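Beta-glucosidase (PDB 6JXG) probably hydrolyses terminal, non-reducing beta-D-glucosyl residues, releasing beta-D-glucose, as a secreted family 3 glycoside hydrolase of cellulose breakdown. Local coordinates at residues Ile334-Asn339 / Ala500-Gly505; Ala353-Asp358 / Glu430-Phe435; Ile436-Gly441 / Ile481-Pro486. One frame throughout, in Å; residues are numbered along the deposited sequence.

Interaction 1. Residues Ile334-Asn339 / Ala500-Gly505; sequences IVLLTN and AIVWAG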
# COMPACT_ATOMS: atom_id res chain seq x y z
N ILE A 334 6.50 -6.47 -11.36
CA ILE A 334 7.62 -7.43 -11.26
C ILE A 334 8.96 -6.70 -11.30
O ILE A 334 9.12 -5.83 -12.09
CB ILE A 334 7.51 -8.48 -12.35
CG1 ILE A 334 6.24 -9.35 -12.11
CG2 ILE A 334 8.76 -9.33 -12.36
CD1 ILE A 334 6.01 -10.43 -13.19
N VAL A 335 9.91 -7.08 -10.44
CA VAL A 335 11.20 -6.49 -10.46
C VAL A 335 12.21 -7.57 -10.84
O VAL A 335 12.31 -8.59 -10.16
CB VAL A 335 11.56 -5.90 -9.08
CG1 VAL A 335 12.93 -5.23 -9.16
CG2 VAL A 335 10.49 -4.91 -8.66
N LEU A 336 12.94 -7.37 -11.93
CA LEU A 336 14.06 -8.24 -12.25
C LEU A 336 15.29 -7.90 -11.45
O LEU A 336 15.80 -6.79 -11.56
CB LEU A 336 14.33 -8.19 -13.77
CG LEU A 336 15.37 -9.13 -14.42
CD1 LEU A 336 14.98 -10.60 -14.25
CD2 LEU A 336 15.64 -8.81 -15.91
N LEU A 337 15.78 -8.87 -10.64
CA LEU A 337 16.94 -8.61 -9.76
C LEU A 337 18.30 -9.00 -10.30
O LEU A 337 19.29 -8.28 -10.07
CB LEU A 337 16.76 -9.24 -8.35
CG LEU A 337 15.57 -8.68 -7.53
CD1 LEU A 337 15.45 -9.45 -6.18
CD2 LEU A 337 15.65 -7.18 -7.24
N THR A 338 18.37 -10.11 -10.99
CA THR A 338 19.62 -10.56 -11.64
C THR A 338 19.22 -11.19 -12.94
O THR A 338 18.13 -11.73 -13.05
CB THR A 338 20.43 -11.62 -10.83
OG1 THR A 338 19.65 -12.79 -10.66
CG2 THR A 338 20.74 -11.15 -9.44
N ASN A 339 20.11 -11.17 -13.93
CA ASN A 339 19.90 -11.84 -15.19
C ASN A 339 21.25 -11.97 -15.91
O ASN A 339 21.72 -11.02 -16.49
CB ASN A 339 18.97 -10.97 -16.03
CG ASN A 339 18.51 -11.66 -17.30
OD1 ASN A 339 18.63 -12.86 -17.44
ND2 ASN A 339 18.01 -10.89 -18.25
N ALA A 500 19.09 -16.12 -13.05
CA ALA A 500 18.13 -14.97 -12.99
C ALA A 500 17.25 -15.09 -11.76
O ALA A 500 16.92 -16.20 -11.30
CB ALA A 500 17.33 -14.85 -14.26
N ILE A 501 16.99 -13.95 -11.12
CA ILE A 501 16.09 -13.90 -9.99
C ILE A 501 14.99 -12.87 -10.35
O ILE A 501 15.27 -11.70 -10.62
CB ILE A 501 16.81 -13.50 -8.70
CG1 ILE A 501 17.89 -14.51 -8.36
CG2 ILE A 501 15.84 -13.46 -7.55
CD1 ILE A 501 18.65 -14.08 -7.14
N VAL A 502 13.74 -13.35 -10.37
CA VAL A 502 12.58 -12.53 -10.65
C VAL A 502 11.79 -12.29 -9.37
O VAL A 502 11.27 -13.23 -8.81
CB VAL A 502 11.69 -13.26 -11.64
CG1 VAL A 502 10.47 -12.43 -11.94
CG2 VAL A 502 12.55 -13.67 -12.88
N TRP A 503 11.79 -11.05 -8.88
CA TRP A 503 11.04 -10.67 -7.69
C TRP A 503 9.61 -10.32 -8.17
O TRP A 503 9.31 -9.17 -8.58
CB TRP A 503 11.75 -9.50 -7.03
CG TRP A 503 11.28 -9.14 -5.76
CD1 TRP A 503 10.42 -8.11 -5.49
CD2 TRP A 503 11.66 -9.70 -4.50
NE1 TRP A 503 10.19 -8.05 -4.15
CE2 TRP A 503 10.96 -9.00 -3.50
CE3 TRP A 503 12.50 -10.74 -4.13
CZ2 TRP A 503 11.05 -9.32 -2.18
CZ3 TRP A 503 12.58 -11.08 -2.80
CH2 TRP A 503 11.87 -10.38 -1.84
N ALA A 504 8.75 -11.31 -8.12
CA ALA A 504 7.45 -11.21 -8.81
C ALA A 504 6.36 -10.62 -7.92
O ALA A 504 5.28 -10.27 -8.40
CB ALA A 504 7.02 -12.59 -9.26
N GLY A 505 6.63 -10.56 -6.61
CA GLY A 505 5.72 -9.99 -5.62
C GLY A 505 4.48 -10.81 -5.35
O GLY A 505 4.52 -12.03 -5.48

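Interaction 2. Residues Ala353-Asp358 / Glu430-Phe435; sequences AIIGQD and ETAIVF. With MAN (alpha-D-mannopyranose), chain E.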
# COMPACT_ATOMS: atom_id res chain seq x y z
N ALA A 353 12.23 -27.55 -16.42
CA ALA A 353 11.69 -28.09 -15.18
C ALA A 353 10.94 -26.98 -14.42
O ALA A 353 11.39 -25.80 -14.42
CB ALA A 353 12.84 -28.67 -14.31
N ILE A 354 9.80 -27.34 -13.81
CA ILE A 354 8.92 -26.37 -13.08
C ILE A 354 8.80 -26.90 -11.65
O ILE A 354 8.26 -28.01 -11.43
CB ILE A 354 7.57 -26.17 -13.80
CG1 ILE A 354 7.80 -25.69 -15.24
CG2 ILE A 354 6.60 -25.26 -13.02
CD1 ILE A 354 8.32 -24.28 -15.46
N ILE A 355 9.40 -26.16 -10.70
CA ILE A 355 9.65 -26.69 -9.37
C ILE A 355 9.07 -25.78 -8.28
O ILE A 355 9.31 -24.60 -8.27
CB ILE A 355 11.18 -26.90 -9.14
CG1 ILE A 355 11.74 -27.82 -10.21
CG2 ILE A 355 11.50 -27.41 -7.74
CD1 ILE A 355 13.21 -27.67 -10.43
N GLY A 356 8.39 -26.37 -7.31
CA GLY A 356 7.84 -25.64 -6.19
C GLY A 356 6.36 -25.61 -6.23
O GLY A 356 5.78 -25.46 -7.28
N GLN A 357 5.74 -25.68 -5.06
CA GLN A 357 4.29 -25.66 -4.98
C GLN A 357 3.76 -24.29 -5.35
O GLN A 357 2.63 -24.20 -5.70
CB GLN A 357 3.79 -26.03 -3.58
CG GLN A 357 4.17 -25.14 -2.46
CD GLN A 357 3.34 -25.39 -1.24
OE1 GLN A 357 2.10 -25.59 -1.34
NE2 GLN A 357 3.98 -25.44 -0.11
N ASP A 358 4.60 -23.25 -5.25
CA ASP A 358 4.22 -21.90 -5.70
C ASP A 358 3.93 -21.83 -7.21
O ASP A 358 3.40 -20.83 -7.67
CB ASP A 358 5.32 -20.87 -5.22
CG ASP A 358 5.04 -19.42 -5.67
OD1 ASP A 358 4.00 -18.90 -5.26
OD2 ASP A 358 5.91 -18.78 -6.33
N GLU A 430 17.05 -28.79 -19.49
CA GLU A 430 18.09 -27.84 -19.85
C GLU A 430 18.12 -26.63 -18.87
O GLU A 430 19.15 -26.05 -18.56
CB GLU A 430 17.79 -27.26 -21.21
CG GLU A 430 17.93 -28.15 -22.41
CD GLU A 430 18.23 -27.31 -23.64
OE1 GLU A 430 17.85 -26.09 -23.70
OE2 GLU A 430 18.91 -27.86 -24.53
N THR A 431 16.96 -26.31 -18.36
CA THR A 431 16.78 -25.08 -17.55
C THR A 431 15.71 -25.40 -16.56
O THR A 431 14.74 -26.07 -16.91
CB THR A 431 16.34 -23.92 -18.46
OG1 THR A 431 17.44 -23.56 -19.28
CG2 THR A 431 15.98 -22.61 -17.64
N ALA A 432 15.86 -24.89 -15.35
CA ALA A 432 14.91 -25.09 -14.23
C ALA A 432 14.43 -23.78 -13.68
O ALA A 432 15.25 -22.92 -13.35
CB ALA A 432 15.61 -25.82 -13.10
N ILE A 433 13.11 -23.64 -13.55
CA ILE A 433 12.52 -22.46 -12.90
C ILE A 433 11.90 -22.95 -11.58
O ILE A 433 11.05 -23.88 -11.59
CB ILE A 433 11.39 -21.80 -13.72
CG1 ILE A 433 11.78 -21.66 -15.21
CG2 ILE A 433 10.98 -20.52 -13.05
CD1 ILE A 433 10.72 -21.10 -16.16
N VAL A 434 12.39 -22.36 -10.48
CA VAL A 434 12.03 -22.75 -9.17
C VAL A 434 11.28 -21.56 -8.49
O VAL A 434 11.73 -20.42 -8.55
CB VAL A 434 13.27 -23.24 -8.36
CG1 VAL A 434 14.40 -22.23 -8.33
CG2 VAL A 434 12.90 -23.63 -6.95
N PHE A 435 10.20 -21.89 -7.80
CA PHE A 435 9.20 -20.95 -7.32
C PHE A 435 9.18 -21.03 -5.80
O PHE A 435 8.89 -22.09 -5.22
CB PHE A 435 7.81 -21.32 -7.90
CG PHE A 435 7.69 -21.12 -9.38
CD1 PHE A 435 7.13 -19.96 -9.90
CD2 PHE A 435 8.19 -22.04 -10.26
CE1 PHE A 435 7.05 -19.76 -11.27
CE2 PHE A 435 8.10 -21.83 -11.64
CZ PHE A 435 7.54 -20.68 -12.14
C1 MAN E . 16.97 -23.02 -20.50
C2 MAN E . 18.34 -23.30 -21.16
C3 MAN E . 19.42 -22.24 -20.91
C4 MAN E . 18.85 -20.84 -21.06
C5 MAN E . 17.71 -20.78 -20.09
C6 MAN E . 17.17 -19.37 -19.94
O2 MAN E . 18.06 -23.29 -22.52
O3 MAN E . 20.40 -22.47 -21.89
O4 MAN E . 19.82 -19.81 -20.79
O5 MAN E . 16.68 -21.65 -20.50
O6 MAN E . 16.60 -18.92 -21.15
O HOH W 1 7.15 -23.20 -3.54

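Interaction 3. Residues Ile436-Gly441 / Ile481-Pro486; sequences ITADSG and INSVGP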
# COMPACT_ATOMS: atom_id res chain seq x y z
N ILE A 436 9.46 -19.92 -5.15
CA ILE A 436 9.53 -19.82 -3.73
C ILE A 436 8.75 -18.61 -3.26
O ILE A 436 8.53 -17.65 -4.03
CB ILE A 436 10.98 -19.80 -3.18
CG1 ILE A 436 11.80 -18.62 -3.74
CG2 ILE A 436 11.65 -21.11 -3.50
CD1 ILE A 436 13.08 -18.30 -3.02
N THR A 437 8.44 -18.60 -1.97
CA THR A 437 7.56 -17.56 -1.35
C THR A 437 8.00 -17.05 0.00
O THR A 437 8.86 -17.62 0.68
CB THR A 437 6.13 -18.13 -1.15
OG1 THR A 437 6.23 -19.30 -0.31
CG2 THR A 437 5.52 -18.52 -2.46
N ALA A 438 7.38 -15.96 0.42
CA ALA A 438 7.33 -15.59 1.80
C ALA A 438 6.01 -14.86 2.07
O ALA A 438 5.62 -14.04 1.28
CB ALA A 438 8.53 -14.74 2.21
N ASP A 439 5.35 -15.19 3.19
CA ASP A 439 4.02 -14.71 3.44
C ASP A 439 3.90 -14.07 4.80
O ASP A 439 4.77 -14.21 5.66
CB ASP A 439 3.02 -15.90 3.25
CG ASP A 439 1.59 -15.50 3.03
OD1 ASP A 439 1.29 -14.28 2.81
OD2 ASP A 439 0.73 -16.47 3.04
N SER A 440 2.80 -13.35 5.00
CA SER A 440 2.52 -12.76 6.31
C SER A 440 1.11 -12.18 6.21
O SER A 440 0.48 -12.17 5.15
CB SER A 440 3.57 -11.67 6.67
OG SER A 440 3.48 -10.46 5.90
N GLY A 441 0.66 -11.63 7.31
CA GLY A 441 -0.68 -11.11 7.41
C GLY A 441 -1.01 -10.43 8.70
O GLY A 441 -0.14 -10.15 9.54
N ILE A 481 10.33 -15.48 -7.19
CA ILE A 481 10.03 -15.30 -5.82
C ILE A 481 8.74 -14.52 -5.70
O ILE A 481 8.68 -13.39 -6.22
CB ILE A 481 11.13 -14.54 -5.11
CG1 ILE A 481 12.47 -15.23 -5.22
CG2 ILE A 481 10.83 -14.38 -3.62
CD1 ILE A 481 13.58 -14.52 -4.45
N ASN A 482 7.73 -15.12 -5.03
CA ASN A 482 6.49 -14.41 -4.69
C ASN A 482 6.52 -14.10 -3.18
O ASN A 482 6.24 -14.98 -2.37
CB ASN A 482 5.27 -15.27 -5.09
CG ASN A 482 5.05 -15.31 -6.57
OD1 ASN A 482 4.58 -14.30 -7.21
ND2 ASN A 482 5.39 -16.43 -7.17
N SER A 483 6.83 -12.84 -2.80
CA SER A 483 6.98 -12.48 -1.42
C SER A 483 6.31 -11.18 -1.08
O SER A 483 6.29 -10.24 -1.89
CB SER A 483 8.48 -12.31 -1.08
OG SER A 483 8.73 -11.80 0.23
N VAL A 484 5.77 -11.16 0.13
CA VAL A 484 5.14 -9.98 0.75
C VAL A 484 6.08 -8.88 1.11
O VAL A 484 5.64 -7.77 1.41
CB VAL A 484 4.32 -10.36 1.99
CG1 VAL A 484 3.20 -11.28 1.56
CG2 VAL A 484 5.17 -11.07 3.07
N GLY A 485 7.40 -9.16 1.11
CA GLY A 485 8.35 -8.16 1.51
C GLY A 485 9.77 -8.61 1.39
O GLY A 485 9.99 -9.72 0.95
N PRO A 486 10.71 -7.78 1.82
CA PRO A 486 12.14 -8.09 1.72
C PRO A 486 12.46 -9.47 2.25
O PRO A 486 11.88 -9.96 3.26
CB PRO A 486 12.79 -7.03 2.63
CG PRO A 486 11.81 -5.94 2.77
CD PRO A 486 10.46 -6.51 2.54

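Interaction 1. Residues Ile334-Asn339 / Ala500-Gly505
Leu337 reaches over the neighbouring antiparallel strand and lays its end against Trp503. Its CB sits 3.7 Å from Ile501 O. CG already lies near Trp503 CB, and CD1 ends 3.8 Å from Trp503 CE3, meeting the indole obliquely. Chi1 of -63° sets CG beside the backbone N, and from there the extended chi2 carries the branch to the tryptophan.

Two residues, Leu337 and Thr338, stand opposite the single Ile501, the signature of a classic beta bulge. Leu337 N donates to Ile501 O at 2.9 Å, while Ile501 N returns a bond to Thr338 O at 3.2 Å, its donor standing 40° out of the carbonyl plane. Before the bulge the pairing is regular: Val335 and Trp503 exchange two backbone bonds, Val335 N to Trp503 O being almost straight at 177°. Thr338 OG1 lies 3.4 Å from Ile501 CG1, on the same face as Val335 and Trp503. On the other face Ile334 CG2 packs 3.6 Å from Val502 CG1, next to Leu515 of helix 511-519.

Trp503 NE1 is hydrogen-bonded to Tyr531 OH, which helps fix the turn of the indole. Strand 335-339 is the antiparallel edge of the C-terminal domain's mixed sheet. No charged group meets another across the pair, so cohesion here comes from main-chain hydrogen bonds and aliphatic packing, and the bulge absorbs one extra residue without breaking the strand.

Interaction 2. Residues Ala353-Asp358 / Glu430-Phe435
Phe435 presents its ring edge to two oxygens: Ile355 O lies 3.4 Å from CD2, and Asp358 OD2 lies 4.0 Å from CD1, both near its plane. The Asp358 side chain crosses that of Phe435 at about a right angle, with carboxylate and ring planes 56° apart. Asp358 CG stands anti to its own N (chi1 179°), which swings the carboxylate towards Phe435; Asn482 ND2, on the next strand 477-483, donates a hydrogen bond to OD2, and Leu379 N one to OD1.

Ile354 and Ile433 run alongside one another in the same direction. The chi2 of Ile354, -70°, turns CD1 in to meet Ile433 CD1 at 4.0 Å, while its CG2 branch comes obliquely to the phenyl ring, with helix 396-406 against this face. On the opposite face, against helix 463-471, Ile355 crosses Val434 at an angle, CG2 to CG2, and sends CD1 to Ala432 CB at 4.0 Å.

Strands 351-355 and 431-438, parallel neighbours in the C-terminal domain's mixed sheet, share four hydrogen bonds here, the last Phe435 N to Ile355 O. Past it a water bridges Asp358 N and Phe435 O. At the other end Thr431 OG1 is covalently joined to C1 of an O-linked alpha-mannose, whose O2 donates to Glu430 OE1.

An aliphatic middle thus ends in a buried carboxylate whose charge is probably eased by the amide donors of Asn482 and Leu379.

Interaction 3. Residues Ile436-Gly441 / Ile481-Pro486
Strands 436-438 and 481-483 run parallel, 13° apart, joined by Asn482 N to Ile436 O (2.8 Å), Ala438 N to Asn482 O and Val484 N to Ala438 O (3.1 Å).

Ile436 and Ile481 lie alongside each other on one face, their CG1 atoms 3.8 Å apart. Farther along that face Ala438 CB meets Ser483 OG at 3.6 Å. That hydroxyl, anti to its backbone N (chi1 173°), donates to Gly485 O at 2.5 Å, in the carbonyl plane and on a lone pair, pinning the turn towards Pro486. An alanine here takes away the Ser483 hydroxyl, and would probably leave Gly485 O without this tie and the turn before Pro486 freer to move. Beyond the strands Val484 points to the partner segment, its CG2 3.4 Å from Ser440 OG and its CG1 near Asp439 OD1. The Ser440 hydroxyl is hydrogen-bonded to Gly121 O. On the other face Thr437 OG1 is hydrogen-bonded to Asp375 OD2.

A beta-alpha-beta connection through helix 463-471 links the two strands. Strand 477-483 is flanked in turn by 498-503, where Ile501 and Trp503 cover Ile481, and strand 431-438 by 351-355.

In the fold
All three contacts belong to one mixed sheet of the family 3 C-terminal domain, ordered 335-339, 498-503, 477-483, 431-438, 351-355, 410-414. Interaction 1 adds the antiparallel edge strand; interactions 2 and 3 share strand 431-438. Interactions 1 and 3 probably join by Ala504 N to Ile481 O (2.8 Å), their centres 13 Å apart. Interactions 2 and 3, with centres 17 Å apart, meet where Asp358 OD2 lies 2.6 Å from Asn482 ND2. Interactions 1 and 2 do not touch, their nearest atoms being about 7 Å apart. The mannose on Thr431 marks the sheet's opposite end from Ser440, which reaches Gly121 of the barrel domain, consistent with the interface between the two domains where family 3 enzymes generally have their active site.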